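Local coordinates for protein type III restriction-modification enzyme EcoP15I Res subunit (Escherichia coli, PDB 4ZCF) that cleaves DNA as the restriction subunit of a type III restriction-modification enzyme, combining an ATP-binding helicase-like motor with an endonuclease domain and working together with the Mod subunit, at residues L48-N56 with H68-I79; V18-A28 with K96-F105. All coordinates share one frame; numbering follows the deposited sequence.

Contact 1: L48-N56 with H68-I79; sequences LSEQQYYNN and HSKDNHNAKSNI
Tyr53 and Tyr54, neighbours on the first turns of helix 50-64, both reach the loop 68-79 and share Ala75. This is the close-packed part. Ala75 CB points at the helix and lies at the edge of the Tyr54 ring, 4.2 Å from CD2, while Ala75 O sits beside Tyr53 CD2. An Asx turn, Asn74 OD1 accepting from Lys76 N, bends the loop here. Tyr53 is buried. Its CG stands anti to the backbone N (chi1 179°), carrying the ring off the helix toward the loop, where OH donates to Ser77 O at 2.9 Å. The bond lies in the carbonyl plane on a lone pair, and the same oxygen sits near the ring plane at the phenol edge. Val24 and Asn262 pack against the ring from other parts of the chain.

Tyr54 lies nearer the surface and meets two imidazoles. His68 NE2 gives its N-H to Tyr54 OH at 2.9 Å, nearly straight (171°) and within the histidine plane. Because His68 ND1 is also hydrogen-bonded, to Gln61 OE1, both ring nitrogens are engaged, which would tend to favour the protonated form. His73 comes rim to rim with the phenol, NE2 3.4 Å from Tyr54 CE2, and its ND1 is tied back to Ser69 O at 2.8 Å. His68 CE1 lies above one face of His73, toward its rim, and the three rings make an aromatic cluster.

The loose side is the end of Glu50. This residue as a whole is exposed, and its extended chain skirts Ala75, with OE2 still near Ala75 CB.

Strand 79-84 follows at once and leads to the nucleotide-binding Gly89, Lys90 and Thr91, so this is the approach to the first strand and P-loop of a RecA-like helicase domain.

Contact 2: V18-A28 with K96-F105; sequences VDAVMNVFVSA and KTIFDLNKSF
Met22 and Phe105 meet at the centre of the apolar packing between segment 18-28 and helix 90-105. The Met22 side chain is a knob in a hole formed by Asp100, Leu101, Ser104 and Phe105. Bends at chi2 (-38°) and chi3 (-71°) fold it along the opposing helix, with SD 3.7 Å from Asp100 CB and CE 3.7 Å from Phe105 CE2. Beyond the knob, Phe105 points back at the type II turn Phe25-Ala28: its CZ meets Phe25 CB at 3.6 Å, and CE1 comes near Ala28 CB at the far end of that turn. The Phe25 ring crosses Leu101, whose CD2 is 3.8 Å from Phe25 CD2, and meets Tyr248 edge-to-face.

The two helix segments cross at -39° with their axes 9.7 Å apart. Helix 90-105 is the helix after the P-loop in this P-loop NTPase fold, beginning with Lys90 and Thr91 of the AMP pocket; helix 12-22 brings Gln14 to the same pocket, as the Q-motif does in related helicases.

Nearer that pocket the contacts involve short and amphipathic side chains. Val21 CB rests on Thr97 CG2 at 3.8 Å; CG2, anti to the backbone N, is the branch turned to Val21, while Thr97 OG1 bonds to Thr93 O of its own helix. Val18 sends CG1 toward the Asp100 carboxylate and CG2 over the aliphatic part of Lys96.

No hydrogen bond joins the segments. The polar ends of Lys96 and Asp100 find a partner beyond them: Lys96 NZ and Asp100 OD1 both bond to the hydroxyl of Tyr140.

Contact 1 is a surface contact and contact 2 is partly buried, and their chemistry follows: the first relies on a phenol bonded to a loop carbonyl and a loop imidazole bonded to a second phenol, the second on apolar packing of segment 18-28, helix and type II turn alike, on helix 90-105 without a bond across. They lie on the same side of the chain's centre and meet through segments 48-56 and 18-28, where Asn56 ND2 probably donates to Val24 O and Val26 O. Along the chain, segment 68-79 comes before the P-loop and leads into strand 79-84, whereas segment 96-105 lies on the helix after it.

Contact 1: L48-N56 with H68-I79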
# COMPACT_ATOMS: atom_id res chain seq x y z
N LEU C 48 -6.58 -40.94 -1.84
CA LEU C 48 -7.09 -42.11 -2.58
C LEU C 48 -5.98 -43.16 -2.78
O LEU C 48 -4.82 -42.78 -2.99
CB LEU C 48 -7.87 -41.75 -3.87
CG LEU C 48 -7.18 -41.77 -5.24
CD1 LEU C 48 -8.19 -42.04 -6.34
CD2 LEU C 48 -6.49 -40.46 -5.52
N SER C 49 -6.32 -44.46 -2.64
CA SER C 49 -5.39 -45.60 -2.74
C SER C 49 -4.62 -45.69 -4.06
O SER C 49 -5.07 -45.14 -5.08
CB SER C 49 -6.11 -46.92 -2.45
OG SER C 49 -6.61 -47.56 -3.61
N GLU C 50 -3.46 -46.39 -4.04
CA GLU C 50 -2.60 -46.58 -5.22
C GLU C 50 -3.38 -47.30 -6.33
O GLU C 50 -3.37 -46.82 -7.46
CB GLU C 50 -1.30 -47.32 -4.86
CG GLU C 50 -0.20 -47.17 -5.91
CD GLU C 50 1.19 -47.66 -5.51
OE1 GLU C 50 1.66 -47.28 -4.41
OE2 GLU C 50 1.82 -48.37 -6.32
N GLN C 51 -4.09 -48.40 -5.98
CA GLN C 51 -4.90 -49.20 -6.91
C GLN C 51 -6.00 -48.34 -7.57
O GLN C 51 -6.09 -48.32 -8.80
CB GLN C 51 -5.47 -50.48 -6.22
CG GLN C 51 -6.54 -51.29 -7.00
CD GLN C 51 -6.24 -51.59 -8.46
OE1 GLN C 51 -6.96 -51.15 -9.37
NE2 GLN C 51 -5.18 -52.34 -8.73
N GLN C 52 -6.79 -47.60 -6.75
CA GLN C 52 -7.84 -46.67 -7.17
C GLN C 52 -7.30 -45.72 -8.24
O GLN C 52 -7.78 -45.75 -9.37
CB GLN C 52 -8.35 -45.85 -5.97
CG GLN C 52 -9.38 -46.57 -5.09
CD GLN C 52 -10.79 -46.53 -5.64
OE1 GLN C 52 -11.10 -45.83 -6.62
NE2 GLN C 52 -11.68 -47.28 -5.00
N TYR C 53 -6.23 -44.96 -7.89
CA TYR C 53 -5.51 -44.01 -8.74
C TYR C 53 -4.95 -44.70 -9.98
O TYR C 53 -5.08 -44.15 -11.09
CB TYR C 53 -4.42 -43.30 -7.91
CG TYR C 53 -3.57 -42.28 -8.64
CD1 TYR C 53 -4.05 -41.00 -8.90
CD2 TYR C 53 -2.24 -42.56 -8.96
CE1 TYR C 53 -3.24 -40.04 -9.51
CE2 TYR C 53 -1.43 -41.60 -9.57
CZ TYR C 53 -1.93 -40.34 -9.83
OH TYR C 53 -1.12 -39.40 -10.45
N TYR C 54 -4.39 -45.93 -9.82
CA TYR C 54 -3.91 -46.72 -10.96
C TYR C 54 -5.10 -47.01 -11.92
O TYR C 54 -4.99 -46.74 -13.12
CB TYR C 54 -3.21 -48.04 -10.52
CG TYR C 54 -2.81 -48.92 -11.69
CD1 TYR C 54 -3.71 -49.82 -12.25
CD2 TYR C 54 -1.56 -48.79 -12.29
CE1 TYR C 54 -3.39 -50.54 -13.40
CE2 TYR C 54 -1.21 -49.53 -13.41
CZ TYR C 54 -2.13 -50.41 -13.97
OH TYR C 54 -1.79 -51.15 -15.08
N ASN C 55 -6.22 -47.56 -11.37
CA ASN C 55 -7.42 -47.94 -12.13
C ASN C 55 -8.13 -46.77 -12.80
O ASN C 55 -8.66 -46.93 -13.90
CB ASN C 55 -8.40 -48.71 -11.24
N ASN C 56 -8.13 -45.60 -12.13
CA ASN C 56 -8.75 -44.37 -12.63
C ASN C 56 -8.02 -43.88 -13.89
O ASN C 56 -8.69 -43.58 -14.88
CB ASN C 56 -8.81 -43.30 -11.53
CG ASN C 56 -9.73 -43.64 -10.36
OD1 ASN C 56 -10.32 -44.73 -10.27
ND2 ASN C 56 -9.83 -42.75 -9.40
N HIS C 68 -1.60 -47.51 -22.93
CA HIS C 68 -1.30 -47.77 -21.52
C HIS C 68 0.12 -48.38 -21.34
O HIS C 68 0.32 -49.33 -20.57
CB HIS C 68 -2.43 -48.64 -20.92
CG HIS C 68 -2.39 -48.77 -19.42
ND1 HIS C 68 -2.54 -47.68 -18.59
CD2 HIS C 68 -2.24 -49.88 -18.66
CE1 HIS C 68 -2.48 -48.15 -17.36
NE2 HIS C 68 -2.30 -49.48 -17.35
N SER C 69 1.12 -47.79 -22.05
CA SER C 69 2.53 -48.17 -22.02
C SER C 69 3.20 -47.69 -20.73
O SER C 69 2.61 -46.91 -19.98
CB SER C 69 3.25 -47.58 -23.23
OG SER C 69 3.36 -46.17 -23.15
N LYS C 70 4.45 -48.15 -20.47
CA LYS C 70 5.26 -47.81 -19.29
C LYS C 70 5.65 -46.33 -19.24
O LYS C 70 5.81 -45.77 -18.15
CB LYS C 70 6.51 -48.68 -19.24
N ASP C 71 5.81 -45.72 -20.43
CA ASP C 71 6.19 -44.32 -20.63
C ASP C 71 5.04 -43.32 -20.46
O ASP C 71 5.30 -42.11 -20.35
CB ASP C 71 6.83 -44.15 -22.02
CG ASP C 71 8.10 -44.95 -22.26
OD1 ASP C 71 8.62 -45.54 -21.28
OD2 ASP C 71 8.59 -44.96 -23.41
N ASN C 72 3.77 -43.81 -20.44
CA ASN C 72 2.55 -43.00 -20.33
C ASN C 72 1.88 -43.04 -18.95
O ASN C 72 0.99 -42.23 -18.70
CB ASN C 72 1.55 -43.39 -21.44
CG ASN C 72 1.94 -43.00 -22.85
OD1 ASN C 72 2.99 -42.39 -23.13
ND2 ASN C 72 1.08 -43.35 -23.80
N HIS C 73 2.28 -43.97 -18.07
CA HIS C 73 1.68 -44.09 -16.73
C HIS C 73 2.70 -44.38 -15.63
O HIS C 73 3.78 -44.90 -15.92
CB HIS C 73 0.51 -45.11 -16.73
CG HIS C 73 0.90 -46.53 -16.46
ND1 HIS C 73 1.67 -47.26 -17.36
CD2 HIS C 73 0.59 -47.33 -15.41
CE1 HIS C 73 1.81 -48.46 -16.82
NE2 HIS C 73 1.18 -48.55 -15.65
N ASN C 74 2.35 -44.02 -14.38
CA ASN C 74 3.17 -44.19 -13.16
C ASN C 74 2.32 -43.92 -11.90
O ASN C 74 2.02 -42.76 -11.59
CB ASN C 74 4.40 -43.27 -13.20
CG ASN C 74 5.42 -43.47 -12.10
OD1 ASN C 74 5.14 -44.03 -11.03
ND2 ASN C 74 6.62 -42.96 -12.33
N ALA C 75 1.95 -44.99 -11.16
CA ALA C 75 1.16 -44.92 -9.92
C ALA C 75 1.96 -44.40 -8.71
O ALA C 75 1.37 -44.11 -7.67
CB ALA C 75 0.55 -46.29 -9.60
N LYS C 76 3.30 -44.31 -8.84
CA LYS C 76 4.19 -43.79 -7.78
C LYS C 76 4.64 -42.34 -8.14
O LYS C 76 5.80 -41.98 -7.97
CB LYS C 76 5.39 -44.73 -7.61
N SER C 77 3.69 -41.52 -8.64
CA SER C 77 3.90 -40.14 -9.10
C SER C 77 2.56 -39.40 -9.08
O SER C 77 1.57 -39.91 -9.61
CB SER C 77 4.47 -40.15 -10.52
OG SER C 77 4.50 -38.87 -11.14
N ASN C 78 2.54 -38.21 -8.45
CA ASN C 78 1.32 -37.38 -8.34
C ASN C 78 1.20 -36.38 -9.50
O ASN C 78 0.36 -35.48 -9.46
CB ASN C 78 1.21 -36.70 -6.95
CG ASN C 78 2.37 -35.80 -6.53
OD1 ASN C 78 3.38 -35.64 -7.22
ND2 ASN C 78 2.23 -35.21 -5.37
N ILE C 79 2.02 -36.57 -10.54
CA ILE C 79 2.04 -35.74 -11.73
C ILE C 79 1.09 -36.28 -12.79
O ILE C 79 1.26 -37.39 -13.29
CB ILE C 79 3.48 -35.53 -12.23
CG1 ILE C 79 4.34 -34.83 -11.14
CG2 ILE C 79 3.51 -34.75 -13.56
CD1 ILE C 79 5.83 -34.98 -11.30

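Contact 2: V18-A28 with K96-F105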
# COMPACT_ATOMS: atom_id res chain seq x y z
N VAL C 18 -11.10 -31.55 -19.48
CA VAL C 18 -11.58 -31.27 -18.13
C VAL C 18 -11.90 -32.60 -17.47
O VAL C 18 -11.41 -32.88 -16.39
CB VAL C 18 -12.80 -30.31 -18.09
CG1 VAL C 18 -13.20 -29.99 -16.66
CG2 VAL C 18 -12.53 -29.02 -18.87
N ASP C 19 -12.69 -33.43 -18.17
CA ASP C 19 -13.16 -34.76 -17.76
C ASP C 19 -11.99 -35.71 -17.54
O ASP C 19 -12.00 -36.45 -16.56
CB ASP C 19 -14.11 -35.34 -18.82
CG ASP C 19 -15.42 -34.59 -19.04
OD1 ASP C 19 -15.61 -33.51 -18.43
OD2 ASP C 19 -16.25 -35.06 -19.85
N ALA C 20 -10.98 -35.67 -18.42
CA ALA C 20 -9.81 -36.53 -18.32
C ALA C 20 -9.02 -36.35 -17.01
O ALA C 20 -8.50 -37.34 -16.49
CB ALA C 20 -8.94 -36.39 -19.55
N VAL C 21 -8.98 -35.11 -16.44
CA VAL C 21 -8.31 -34.84 -15.14
C VAL C 21 -9.28 -35.20 -14.01
O VAL C 21 -8.86 -35.73 -12.98
CB VAL C 21 -7.78 -33.38 -15.01
CG1 VAL C 21 -7.02 -33.17 -13.69
CG2 VAL C 21 -6.89 -33.00 -16.18
N MET C 22 -10.58 -34.90 -14.20
CA MET C 22 -11.61 -35.22 -13.20
C MET C 22 -11.80 -36.74 -12.95
O MET C 22 -12.02 -37.14 -11.80
CB MET C 22 -12.96 -34.56 -13.55
CG MET C 22 -13.02 -33.06 -13.23
SD MET C 22 -12.20 -32.52 -11.70
CE MET C 22 -13.28 -33.19 -10.46
N ASN C 23 -11.69 -37.57 -14.03
CA ASN C 23 -11.83 -39.03 -13.97
C ASN C 23 -10.73 -39.75 -13.15
O ASN C 23 -10.97 -40.85 -12.65
CB ASN C 23 -11.98 -39.64 -15.36
CG ASN C 23 -13.23 -39.28 -16.10
OD1 ASN C 23 -14.33 -39.22 -15.54
ND2 ASN C 23 -13.10 -39.06 -17.41
N VAL C 24 -9.55 -39.11 -12.98
CA VAL C 24 -8.40 -39.56 -12.18
C VAL C 24 -8.79 -39.57 -10.69
O VAL C 24 -8.26 -40.35 -9.91
CB VAL C 24 -7.17 -38.65 -12.46
CG1 VAL C 24 -6.07 -38.79 -11.40
CG2 VAL C 24 -6.60 -38.89 -13.84
N PHE C 25 -9.73 -38.71 -10.30
CA PHE C 25 -10.12 -38.60 -8.89
C PHE C 25 -11.43 -39.27 -8.49
O PHE C 25 -12.02 -38.88 -7.47
CB PHE C 25 -10.07 -37.13 -8.44
CG PHE C 25 -8.72 -36.47 -8.59
CD1 PHE C 25 -7.76 -36.60 -7.60
CD2 PHE C 25 -8.43 -35.69 -9.70
CE1 PHE C 25 -6.51 -35.98 -7.72
CE2 PHE C 25 -7.19 -35.07 -9.82
CZ PHE C 25 -6.24 -35.21 -8.83
N VAL C 26 -11.90 -40.28 -9.26
CA VAL C 26 -13.12 -41.04 -8.92
C VAL C 26 -12.82 -41.80 -7.61
O VAL C 26 -11.73 -42.38 -7.48
CB VAL C 26 -13.59 -41.99 -10.07
CG1 VAL C 26 -14.65 -42.99 -9.59
CG2 VAL C 26 -14.10 -41.20 -11.26
N SER C 27 -13.75 -41.73 -6.63
CA SER C 27 -13.70 -42.33 -5.29
C SER C 27 -12.68 -41.67 -4.32
O SER C 27 -12.42 -42.21 -3.23
CB SER C 27 -13.50 -43.84 -5.36
N ALA C 28 -12.14 -40.48 -4.70
CA ALA C 28 -11.21 -39.73 -3.85
C ALA C 28 -11.97 -39.13 -2.67
O ALA C 28 -13.13 -38.74 -2.81
CB ALA C 28 -10.52 -38.63 -4.64
N LYS C 96 -10.99 -24.17 -15.99
CA LYS C 96 -12.25 -24.91 -15.81
C LYS C 96 -12.05 -26.13 -14.90
O LYS C 96 -12.93 -26.41 -14.10
CB LYS C 96 -12.89 -25.29 -17.15
CG LYS C 96 -14.37 -25.61 -16.98
CD LYS C 96 -15.09 -25.93 -18.29
CE LYS C 96 -16.20 -26.93 -18.08
NZ LYS C 96 -17.16 -26.52 -17.01
N THR C 97 -10.88 -26.79 -14.98
CA THR C 97 -10.54 -27.92 -14.11
C THR C 97 -10.42 -27.46 -12.64
O THR C 97 -10.89 -28.17 -11.75
CB THR C 97 -9.31 -28.65 -14.63
OG1 THR C 97 -9.38 -28.79 -16.05
CG2 THR C 97 -9.16 -30.02 -14.02
N ILE C 98 -9.81 -26.28 -12.39
CA ILE C 98 -9.66 -25.67 -11.06
C ILE C 98 -11.05 -25.52 -10.38
O ILE C 98 -11.19 -25.79 -9.18
CB ILE C 98 -8.90 -24.33 -11.18
CG1 ILE C 98 -7.40 -24.56 -11.13
CG2 ILE C 98 -9.37 -23.27 -10.15
CD1 ILE C 98 -6.58 -23.49 -11.81
N PHE C 99 -12.06 -25.12 -11.18
CA PHE C 99 -13.45 -24.95 -10.76
C PHE C 99 -14.11 -26.28 -10.52
O PHE C 99 -14.90 -26.38 -9.59
CB PHE C 99 -14.25 -24.15 -11.79
CG PHE C 99 -14.04 -22.66 -11.68
CD1 PHE C 99 -14.81 -21.90 -10.82
CD2 PHE C 99 -13.06 -22.03 -12.44
CE1 PHE C 99 -14.60 -20.52 -10.71
CE2 PHE C 99 -12.85 -20.65 -12.33
CZ PHE C 99 -13.62 -19.91 -11.46
N ASP C 100 -13.74 -27.31 -11.32
CA ASP C 100 -14.25 -28.68 -11.16
C ASP C 100 -13.66 -29.40 -9.94
O ASP C 100 -14.41 -30.06 -9.21
CB ASP C 100 -14.17 -29.49 -12.46
CG ASP C 100 -15.39 -29.34 -13.35
OD1 ASP C 100 -16.39 -28.73 -12.90
OD2 ASP C 100 -15.38 -29.87 -14.46
N LEU C 101 -12.36 -29.22 -9.66
CA LEU C 101 -11.73 -29.79 -8.46
C LEU C 101 -12.28 -29.10 -7.20
O LEU C 101 -12.39 -29.71 -6.13
CB LEU C 101 -10.19 -29.71 -8.51
CG LEU C 101 -9.52 -30.63 -9.53
CD1 LEU C 101 -8.16 -30.08 -9.93
CD2 LEU C 101 -9.40 -32.07 -8.99
N ASN C 102 -12.71 -27.84 -7.36
CA ASN C 102 -13.36 -27.09 -6.30
C ASN C 102 -14.79 -27.59 -6.09
O ASN C 102 -15.20 -27.79 -4.94
CB ASN C 102 -13.35 -25.60 -6.59
CG ASN C 102 -14.04 -24.82 -5.52
OD1 ASN C 102 -15.19 -24.39 -5.69
ND2 ASN C 102 -13.41 -24.69 -4.36
N LYS C 103 -15.57 -27.75 -7.18
CA LYS C 103 -16.96 -28.22 -7.08
C LYS C 103 -17.02 -29.58 -6.35
O LYS C 103 -17.59 -29.67 -5.25
CB LYS C 103 -17.61 -28.27 -8.48
CG LYS C 103 -19.07 -28.73 -8.50
CD LYS C 103 -19.67 -28.66 -9.89
CE LYS C 103 -20.77 -27.63 -9.97
NZ LYS C 103 -21.04 -27.20 -11.38
N SER C 104 -16.33 -30.60 -6.91
CA SER C 104 -16.32 -31.97 -6.40
C SER C 104 -15.70 -32.20 -5.02
O SER C 104 -16.23 -32.99 -4.25
CB SER C 104 -15.70 -32.91 -7.42
OG SER C 104 -16.36 -32.81 -8.67
N PHE C 105 -14.57 -31.52 -4.71
CA PHE C 105 -13.81 -31.77 -3.49
C PHE C 105 -13.57 -30.62 -2.52
O PHE C 105 -13.06 -30.85 -1.42
CB PHE C 105 -12.47 -32.44 -3.84
CG PHE C 105 -12.62 -33.54 -4.87
CD1 PHE C 105 -13.27 -34.73 -4.55
CD2 PHE C 105 -12.13 -33.38 -6.16
CE1 PHE C 105 -13.41 -35.75 -5.51
CE2 PHE C 105 -12.26 -34.39 -7.11
CZ PHE C 105 -12.90 -35.57 -6.78